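Local structure of adhesion and penetration protein autotransporter (Haemophilus influenzae, 3SYJ) at residues Ala715-Leu720 with Phe735-Asn740; Thr756-Asn761 with Ser775-His780. The protein is probably a serine protease that promotes adherence to and invasion of host cells, its self-associating passenger domain driving bacterial aggregation. All coordinates share one frame; numbering follows the deposited sequence.

Contact 1: Ala715-Leu720 with Phe735-Asn740; sequences ANVKGL and FTLSNN
Val717 meets both Phe735 and Leu737, and its two methyls divide the work. CG1, anti to the backbone N (chi1 175°), lies alongside CD1 of Leu737 at 3.8 Å, the two side chains pointing the same way. CG2 reaches CE1 of Phe735 at 3.9 Å and comes to the edge of the ring, near its plane, where CB of Ala715 also sits against CD1. This buried face is completed from elsewhere in the chain: Leu709 touches Ala715 and Phe735, and Ile703 touches Val717. Between the strands runs a parallel ladder. Thr736 N donates to Ala715 O and Val717 N to Thr736 O, each at 2.9 Å, and Ser738 N to Val717 O at 3.1 Å. Parallel, in-register pairing of this kind, repeated from coil to coil, builds the beta-solenoid, here in the second solenoid repeat region of the Hap passenger domain; strand 659-662 pairs with the far side of 714-718. The opposite face is polar and looser. Asn716 and Thr736 stand side by side, yet the amide ND2 comes no nearer than 3.7 Å to CB of Thr736, and a water joins Thr736 OG1 to Ala715 O instead. Lys718 runs out extended beyond CG and away from the other strand; its CB, 3.5 Å from Ser738 OG, makes the contact. Toward the turn the grip weakens: across the two segments Gly719 N makes weak bonds to Ser738 O and Asn739 O, while a second water bridges Gly719 O and Asn740 O.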
ATOM      1  N   ALA A 715     -10.569  -2.391 -23.336  1.00 27.70           N
ATOM      2  CA  ALA A 715     -11.574  -2.820 -22.368  1.00 25.17           C
ATOM      3  C   ALA A 715     -12.519  -1.679 -22.010  1.00 29.88           C
ATOM      4  O   ALA A 715     -12.118  -0.516 -21.936  1.00 28.66           O
ATOM      5  CB  ALA A 715     -10.928  -3.393 -21.128  1.00 22.88           C
ATOM      6  N   ASN A 716     -13.780  -2.025 -21.780  1.00 25.56           N
ATOM      7  CA  ASN A 716     -14.819  -1.036 -21.561  1.00 26.69           C
ATOM      8  C   ASN A 716     -15.739  -1.458 -20.419  1.00 27.32           C
ATOM      9  O   ASN A 716     -16.481  -2.429 -20.544  1.00 27.75           O
ATOM     10  CB  ASN A 716     -15.632  -0.893 -22.844  1.00 32.55           C
ATOM     11  CG  ASN A 716     -15.999   0.542 -23.144  1.00 45.15           C
ATOM     12  OD1 ASN A 716     -16.816   1.163 -22.444  1.00 40.48           O
ATOM     13  ND2 ASN A 716     -15.400   1.083 -24.202  1.00 48.45           N
ATOM     14  N   VAL A 717     -15.678  -0.749 -19.299  1.00 24.96           N
ATOM     15  CA  VAL A 717     -16.619  -0.993 -18.213  1.00 20.88           C
ATOM     16  C   VAL A 717     -17.630   0.135 -18.197  1.00 24.67           C
ATOM     17  O   VAL A 717     -17.270   1.293 -17.999  1.00 26.54           O
ATOM     18  CB  VAL A 717     -15.930  -1.089 -16.842  1.00 18.69           C
ATOM     19  CG1 VAL A 717     -16.975  -1.213 -15.743  1.00 19.48           C
ATOM     20  CG2 VAL A 717     -14.985  -2.273 -16.803  1.00 17.69           C
ATOM     21  N   LYS A 718     -18.898  -0.198 -18.411  1.00 23.06           N
ATOM     22  CA  LYS A 718     -19.914   0.831 -18.594  1.00 24.64           C
ATOM     23  C   LYS A 718     -21.245   0.452 -17.968  1.00 23.88           C
ATOM     24  O   LYS A 718     -21.535  -0.729 -17.757  1.00 25.53           O
ATOM     25  CB  LYS A 718     -20.125   1.076 -20.087  1.00 23.98           C
ATOM     26  CG  LYS A 718     -20.783  -0.098 -20.787  1.00 22.77           C
ATOM     27  CD  LYS A 718     -20.602  -0.054 -22.283  1.00 21.50           C
ATOM     28  CE  LYS A 718     -21.483  -1.104 -22.944  1.00 27.07           C
ATOM     29  NZ  LYS A 718     -21.206  -1.228 -24.400  1.00 34.31           N
ATOM     30  N   GLY A 719     -22.058   1.462 -17.685  1.00 22.10           N
ATOM     31  CA  GLY A 719     -23.420   1.250 -17.228  1.00 22.71           C
ATOM     32  C   GLY A 719     -23.534   0.467 -15.931  1.00 24.88           C
ATOM     33  O   GLY A 719     -22.871   0.780 -14.943  1.00 26.42           O
ATOM     34  N   LEU A 720     -24.386  -0.553 -15.942  1.00 22.56           N
ATOM     35  CA  LEU A 720     -24.695  -1.333 -14.749  1.00 24.28           C
ATOM     36  C   LEU A 720     -23.581  -2.325 -14.438  1.00 23.79           C
ATOM     37  O   LEU A 720     -23.738  -3.543 -14.578  1.00 19.05           O
ATOM     38  CB  LEU A 720     -26.025  -2.055 -14.934  1.00 21.18           C
ATOM     39  CG  LEU A 720     -27.203  -1.112 -15.175  1.00 22.36           C
ATOM     40  CD1 LEU A 720     -28.498  -1.883 -15.335  1.00 18.71           C
ATOM     41  CD2 LEU A 720     -27.304  -0.119 -14.035  1.00 23.56           C
ATOM     42  N   PHE A 735      -8.387   1.740 -22.146  1.00 29.45           N
ATOM     43  CA  PHE A 735      -9.421   1.395 -21.176  1.00 29.08           C
ATOM     44  C   PHE A 735     -10.389   2.546 -20.957  1.00 30.08           C
ATOM     45  O   PHE A 735      -9.967   3.681 -20.751  1.00 30.88           O
ATOM     46  CB  PHE A 735      -8.804   0.991 -19.841  1.00 26.57           C
ATOM     47  CG  PHE A 735      -9.816   0.789 -18.746  1.00 31.21           C
ATOM     48  CD1 PHE A 735     -10.644  -0.325 -18.746  1.00 28.89           C
ATOM     49  CD2 PHE A 735      -9.935   1.705 -17.713  1.00 26.16           C
ATOM     50  CE1 PHE A 735     -11.575  -0.519 -17.736  1.00 25.87           C
ATOM     51  CE2 PHE A 735     -10.863   1.515 -16.700  1.00 26.74           C
ATOM     52  CZ  PHE A 735     -11.685   0.403 -16.711  1.00 24.38           C
ATOM     53  N   THR A 736     -11.684   2.243 -20.988  1.00 28.56           N
ATOM     54  CA  THR A 736     -12.710   3.262 -20.800  1.00 25.16           C
ATOM     55  C   THR A 736     -13.692   2.900 -19.687  1.00 31.19           C
ATOM     56  O   THR A 736     -14.270   1.812 -19.678  1.00 31.65           O
ATOM     57  CB  THR A 736     -13.509   3.511 -22.091  1.00 27.89           C
ATOM     58  OG1 THR A 736     -12.622   3.889 -23.152  1.00 33.93           O
ATOM     59  CG2 THR A 736     -14.522   4.620 -21.872  1.00 26.66           C
ATOM     60  N   LEU A 737     -13.867   3.817 -18.742  1.00 25.94           N
ATOM     61  CA  LEU A 737     -14.895   3.687 -17.719  1.00 27.19           C
ATOM     62  C   LEU A 737     -15.925   4.751 -18.034  1.00 27.02           C
ATOM     63  O   LEU A 737     -15.604   5.939 -18.034  1.00 29.33           O
ATOM     64  CB  LEU A 737     -14.305   3.920 -16.327  1.00 27.37           C
ATOM     65  CG  LEU A 737     -15.216   3.661 -15.123  1.00 27.19           C
ATOM     66  CD1 LEU A 737     -15.499   2.173 -14.960  1.00 24.93           C
ATOM     67  CD2 LEU A 737     -14.592   4.214 -13.857  1.00 26.61           C
ATOM     68  N   SER A 738     -17.156   4.338 -18.321  1.00 26.32           N
ATOM     69  CA  SER A 738     -18.154   5.283 -18.811  1.00 25.03           C
ATOM     70  C   SER A 738     -19.580   5.011 -18.355  1.00 25.93           C
ATOM     71  O   SER A 738     -19.857   4.050 -17.640  1.00 28.28           O
ATOM     72  CB  SER A 738     -18.124   5.332 -20.342  1.00 26.39           C
ATOM     73  OG  SER A 738     -18.686   4.157 -20.897  1.00 27.07           O
ATOM     74  N   ASN A 739     -20.485   5.885 -18.785  1.00 27.84           N
ATOM     75  CA  ASN A 739     -21.913   5.693 -18.574  1.00 26.26           C
ATOM     76  C   ASN A 739     -22.279   5.348 -17.140  1.00 26.67           C
ATOM     77  O   ASN A 739     -23.081   4.451 -16.881  1.00 26.77           O
ATOM     78  CB  ASN A 739     -22.444   4.650 -19.554  1.00 27.56           C
ATOM     79  CG  ASN A 739     -22.274   5.085 -21.001  1.00 31.04           C
ATOM     80  OD1 ASN A 739     -23.020   5.932 -21.489  1.00 29.24           O
ATOM     81  ND2 ASN A 739     -21.285   4.521 -21.687  1.00 24.26           N
ATOM     82  N   ASN A 740     -21.674   6.083 -16.213  1.00 28.98           N
ATOM     83  CA  ASN A 740     -22.018   6.010 -14.799  1.00 29.31           C
ATOM     84  C   ASN A 740     -21.592   4.722 -14.092  1.00 29.57           C
ATOM     85  O   ASN A 740     -22.065   4.425 -12.994  1.00 28.56           O
ATOM     86  CB  ASN A 740     -23.511   6.262 -14.588  1.00 31.70           C
ATOM     87  CG  ASN A 740     -23.812   6.782 -13.201  1.00 48.49           C
ATOM     88  OD1 ASN A 740     -24.542   6.152 -12.429  1.00 48.76           O
ATOM     89  ND2 ASN A 740     -23.225   7.928 -12.861  1.00 46.93           N
TER
HETATM   90  O   HOH W   1     -11.547   1.442 -24.247  1.00 32.07           O
HETATM   91  O   HOH W   2     -24.193   2.029 -12.862  1.00 35.25           O

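Contact 2: Thr756-Asn761 with Ser775-His780; sequences TVDNAN and SLKNSH
Thr756 and Lys777 cross at an angle, CG2 of the threonine lying 3.9 Å from CE of the lysine, on the polar face of two adjoining coils in a beta-solenoid. Strands 754-758 and 773-777 run parallel here, joined by Val757 N to Ser775 O and Lys777 N to Val757 O. Extended beyond CG, the lysine chain also passes obliquely by Asp758, but the charges stay apart, with NZ 5.4 Å from OD2. Waters mediate instead: one molecule links NZ to Thr756 OG1, and another is held by Asp758 OD2 and only weakly by NZ. Asp758 and Asn778 stand side by side, pointing the same way, their carboxylate and amide planes 22° apart; the amide nitrogen of Asn778 turns to Asn797 in a weak bond. Beneath, on the buried face, Val757 and Leu776 are likewise aligned, CB of the valine resting 3.8 Å from CD1 of the leucine. Leu776 in turn packs on Leu795 of strand 792-796. Where the strands end, Ser779 points at the neighbouring coil. With OG anti to its carbonyl carbon (chi1 -53°), the hydroxyl sits beside the turn of the other coil and receives Ala760 N at 3.3 Å. Waters span the turns beyond, one donating to both Ala760 O and His780 O. Lys777 O is gripped twice, from opposite faces of its plane. Asn759 N donates to it at 2.9 Å, and the hydroxyl Ser779 OG reaches it at 2.6 Å from above the carbonyl plane, 39° out of it.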
ATOM      1  N   THR A 756      -9.598   6.473 -19.972  1.00 33.80           N
ATOM      2  CA  THR A 756     -10.591   7.535 -19.980  1.00 26.51           C
ATOM      3  C   THR A 756     -11.703   7.252 -18.990  1.00 31.46           C
ATOM      4  O   THR A 756     -12.232   6.145 -18.941  1.00 33.84           O
ATOM      5  CB  THR A 756     -11.231   7.686 -21.364  1.00 29.93           C
ATOM      6  OG1 THR A 756     -10.230   8.054 -22.317  1.00 36.95           O
ATOM      7  CG2 THR A 756     -12.321   8.748 -21.335  1.00 32.40           C
ATOM      8  N   VAL A 757     -12.059   8.253 -18.199  1.00 34.02           N
ATOM      9  CA  VAL A 757     -13.227   8.152 -17.340  1.00 29.22           C
ATOM     10  C   VAL A 757     -14.233   9.167 -17.838  1.00 29.24           C
ATOM     11  O   VAL A 757     -14.094  10.366 -17.586  1.00 32.38           O
ATOM     12  CB  VAL A 757     -12.885   8.431 -15.858  1.00 27.25           C
ATOM     13  CG1 VAL A 757     -14.154   8.515 -15.023  1.00 24.74           C
ATOM     14  CG2 VAL A 757     -11.953   7.358 -15.313  1.00 27.78           C
ATOM     15  N   ASP A 758     -15.231   8.688 -18.571  1.00 33.29           N
ATOM     16  CA  ASP A 758     -16.254   9.558 -19.141  1.00 32.54           C
ATOM     17  C   ASP A 758     -17.566   9.428 -18.374  1.00 30.20           C
ATOM     18  O   ASP A 758     -18.253   8.412 -18.463  1.00 33.79           O
ATOM     19  CB  ASP A 758     -16.462   9.242 -20.627  1.00 31.54           C
ATOM     20  CG  ASP A 758     -17.402  10.224 -21.312  1.00 35.38           C
ATOM     21  OD1 ASP A 758     -18.254  10.817 -20.619  1.00 35.08           O
ATOM     22  OD2 ASP A 758     -17.290  10.401 -22.545  1.00 41.67           O
ATOM     23  N   ASN A 759     -17.914  10.467 -17.626  1.00 31.88           N
ATOM     24  CA  ASN A 759     -19.128  10.453 -16.823  1.00 28.60           C
ATOM     25  C   ASN A 759     -19.233   9.158 -16.022  1.00 30.99           C
ATOM     26  O   ASN A 759     -20.226   8.440 -16.106  1.00 30.70           O
ATOM     27  CB  ASN A 759     -20.361  10.636 -17.709  1.00 31.45           C
ATOM     28  CG  ASN A 759     -21.642  10.809 -16.902  1.00 33.54           C
ATOM     29  OD1 ASN A 759     -21.635  11.397 -15.820  1.00 34.66           O
ATOM     30  ND2 ASN A 759     -22.747  10.298 -17.431  1.00 30.09           N
ATOM     31  N   ALA A 760     -18.196   8.858 -15.253  1.00 29.78           N
ATOM     32  CA  ALA A 760     -18.187   7.671 -14.415  1.00 30.60           C
ATOM     33  C   ALA A 760     -17.419   7.942 -13.129  1.00 32.30           C
ATOM     34  O   ALA A 760     -16.885   9.034 -12.936  1.00 28.83           O
ATOM     35  CB  ALA A 760     -17.578   6.499 -15.161  1.00 31.42           C
ATOM     36  N   ASN A 761     -17.342   6.935 -12.266  1.00 29.37           N
ATOM     37  CA  ASN A 761     -16.791   7.118 -10.930  1.00 28.51           C
ATOM     38  C   ASN A 761     -15.571   6.257 -10.659  1.00 29.33           C
ATOM     39  O   ASN A 761     -15.692   5.076 -10.324  1.00 31.06           O
ATOM     40  CB  ASN A 761     -17.873   6.834  -9.895  1.00 35.13           C
ATOM     41  CG  ASN A 761     -19.240   7.305 -10.357  1.00 43.50           C
ATOM     42  OD1 ASN A 761     -19.450   8.496 -10.598  1.00 46.72           O
ATOM     43  ND2 ASN A 761     -20.174   6.368 -10.505  1.00 38.26           N
ATOM     44  N   SER A 775      -7.462  10.516 -19.580  1.00 35.49           N
ATOM     45  CA  SER A 775      -8.472  11.494 -19.923  1.00 31.56           C
ATOM     46  C   SER A 775      -9.674  11.412 -18.972  1.00 35.67           C
ATOM     47  O   SER A 775     -10.230  10.340 -18.729  1.00 33.94           O
ATOM     48  CB  SER A 775      -8.900  11.305 -21.378  1.00 32.23           C
ATOM     49  OG  SER A 775      -9.599  12.438 -21.858  1.00 46.13           O
ATOM     50  N   LEU A 776     -10.056  12.562 -18.429  1.00 34.79           N
ATOM     51  CA  LEU A 776     -11.167  12.654 -17.498  1.00 31.21           C
ATOM     52  C   LEU A 776     -12.206  13.583 -18.093  1.00 35.24           C
ATOM     53  O   LEU A 776     -11.982  14.789 -18.182  1.00 39.66           O
ATOM     54  CB  LEU A 776     -10.673  13.217 -16.172  1.00 30.38           C
ATOM     55  CG  LEU A 776     -11.672  13.345 -15.030  1.00 33.80           C
ATOM     56  CD1 LEU A 776     -12.235  11.982 -14.665  1.00 32.41           C
ATOM     57  CD2 LEU A 776     -10.981  13.975 -13.839  1.00 35.64           C
ATOM     58  N   LYS A 777     -13.334  13.025 -18.519  1.00 35.43           N
ATOM     59  CA  LYS A 777     -14.361  13.817 -19.186  1.00 37.88           C
ATOM     60  C   LYS A 777     -15.670  13.763 -18.425  1.00 34.94           C
ATOM     61  O   LYS A 777     -16.074  12.702 -17.962  1.00 32.96           O
ATOM     62  CB  LYS A 777     -14.598  13.307 -20.609  1.00 35.53           C
ATOM     63  CG  LYS A 777     -13.340  12.950 -21.366  1.00 39.18           C
ATOM     64  CD  LYS A 777     -13.658  12.477 -22.777  1.00 44.83           C
ATOM     65  CE  LYS A 777     -12.391  12.021 -23.497  1.00 52.68           C
ATOM     66  NZ  LYS A 777     -12.622  11.749 -24.944  1.00 54.57           N
ATOM     67  N   ASN A 778     -16.330  14.910 -18.307  1.00 35.38           N
ATOM     68  CA  ASN A 778     -17.675  14.963 -17.756  1.00 33.30           C
ATOM     69  C   ASN A 778     -17.795  14.184 -16.457  1.00 31.88           C
ATOM     70  O   ASN A 778     -18.818  13.554 -16.198  1.00 33.03           O
ATOM     71  CB  ASN A 778     -18.678  14.422 -18.772  1.00 33.28           C
ATOM     72  CG  ASN A 778     -18.528  15.067 -20.132  1.00 41.74           C
ATOM     73  OD1 ASN A 778     -17.904  14.506 -21.034  1.00 46.53           O
ATOM     74  ND2 ASN A 778     -19.083  16.260 -20.283  1.00 44.38           N
ATOM     75  N   SER A 779     -16.748  14.231 -15.644  1.00 29.42           N
ATOM     76  CA  SER A 779     -16.731  13.480 -14.399  1.00 30.80           C
ATOM     77  C   SER A 779     -16.193  14.320 -13.261  1.00 33.41           C
ATOM     78  O   SER A 779     -15.547  15.344 -13.475  1.00 32.46           O
ATOM     79  CB  SER A 779     -15.852  12.236 -14.539  1.00 31.72           C
ATOM     80  OG  SER A 779     -16.224  11.459 -15.663  1.00 36.37           O
ATOM     81  N   HIS A 780     -16.471  13.878 -12.042  1.00 35.69           N
ATOM     82  CA  HIS A 780     -15.796  14.417 -10.876  1.00 39.11           C
ATOM     83  C   HIS A 780     -14.897  13.333 -10.299  1.00 36.43           C
ATOM     84  O   HIS A 780     -15.281  12.164 -10.228  1.00 32.76           O
ATOM     85  CB  HIS A 780     -16.780  14.914  -9.813  1.00 36.64           C
ATOM     86  CG  HIS A 780     -16.118  15.244  -8.510  1.00 45.00           C
ATOM     87  ND1 HIS A 780     -15.495  16.453  -8.277  1.00 45.63           N
ATOM     88  CD2 HIS A 780     -15.946  14.511  -7.384  1.00 41.37           C
ATOM     89  CE1 HIS A 780     -14.986  16.457  -7.057  1.00 42.27           C
ATOM     90  NE2 HIS A 780     -15.247  15.290  -6.494  1.00 44.54           N
TER
HETATM   91  O   HOH W   3     -10.815   9.246 -24.627  1.00 42.38           O
HETATM   92  O   HOH W   4     -15.153   9.678 -24.060  1.00 47.94           O
HETATM   93  O   HOH W   5     -14.434   9.606 -11.582  1.00 28.49           O
HETATM   94  O   HOH W   6     -18.013  11.536 -12.090  1.00 34.00           O
HETATM   95  O   HOH W   7     -18.251  10.619  -9.308  1.00 43.47           O

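The two contacts show one principle, repeated along a solenoid: strands 734-738 and 754-758 are neighbours, so contact 2 continues the ladder of contact 1, and their centres lie about 10 Å apart. Leu737 O probably accepts a hydrogen bond from Asp758 N, and Asn740 N probably donates one to Asn759 O. Both contacts combine an apolar interior face with a polar outer one, but contact 1 is the more buried, with an aromatic ring in its interior, while contact 2 has more exposed residues and sets an acid beside a lysine on its outer face; contact 1 has a lysine there but no acid. At the turns, contact 1 has weak backbone bonds at Gly719 and one bridging water, contact 2 a serine hydroxyl and several waters.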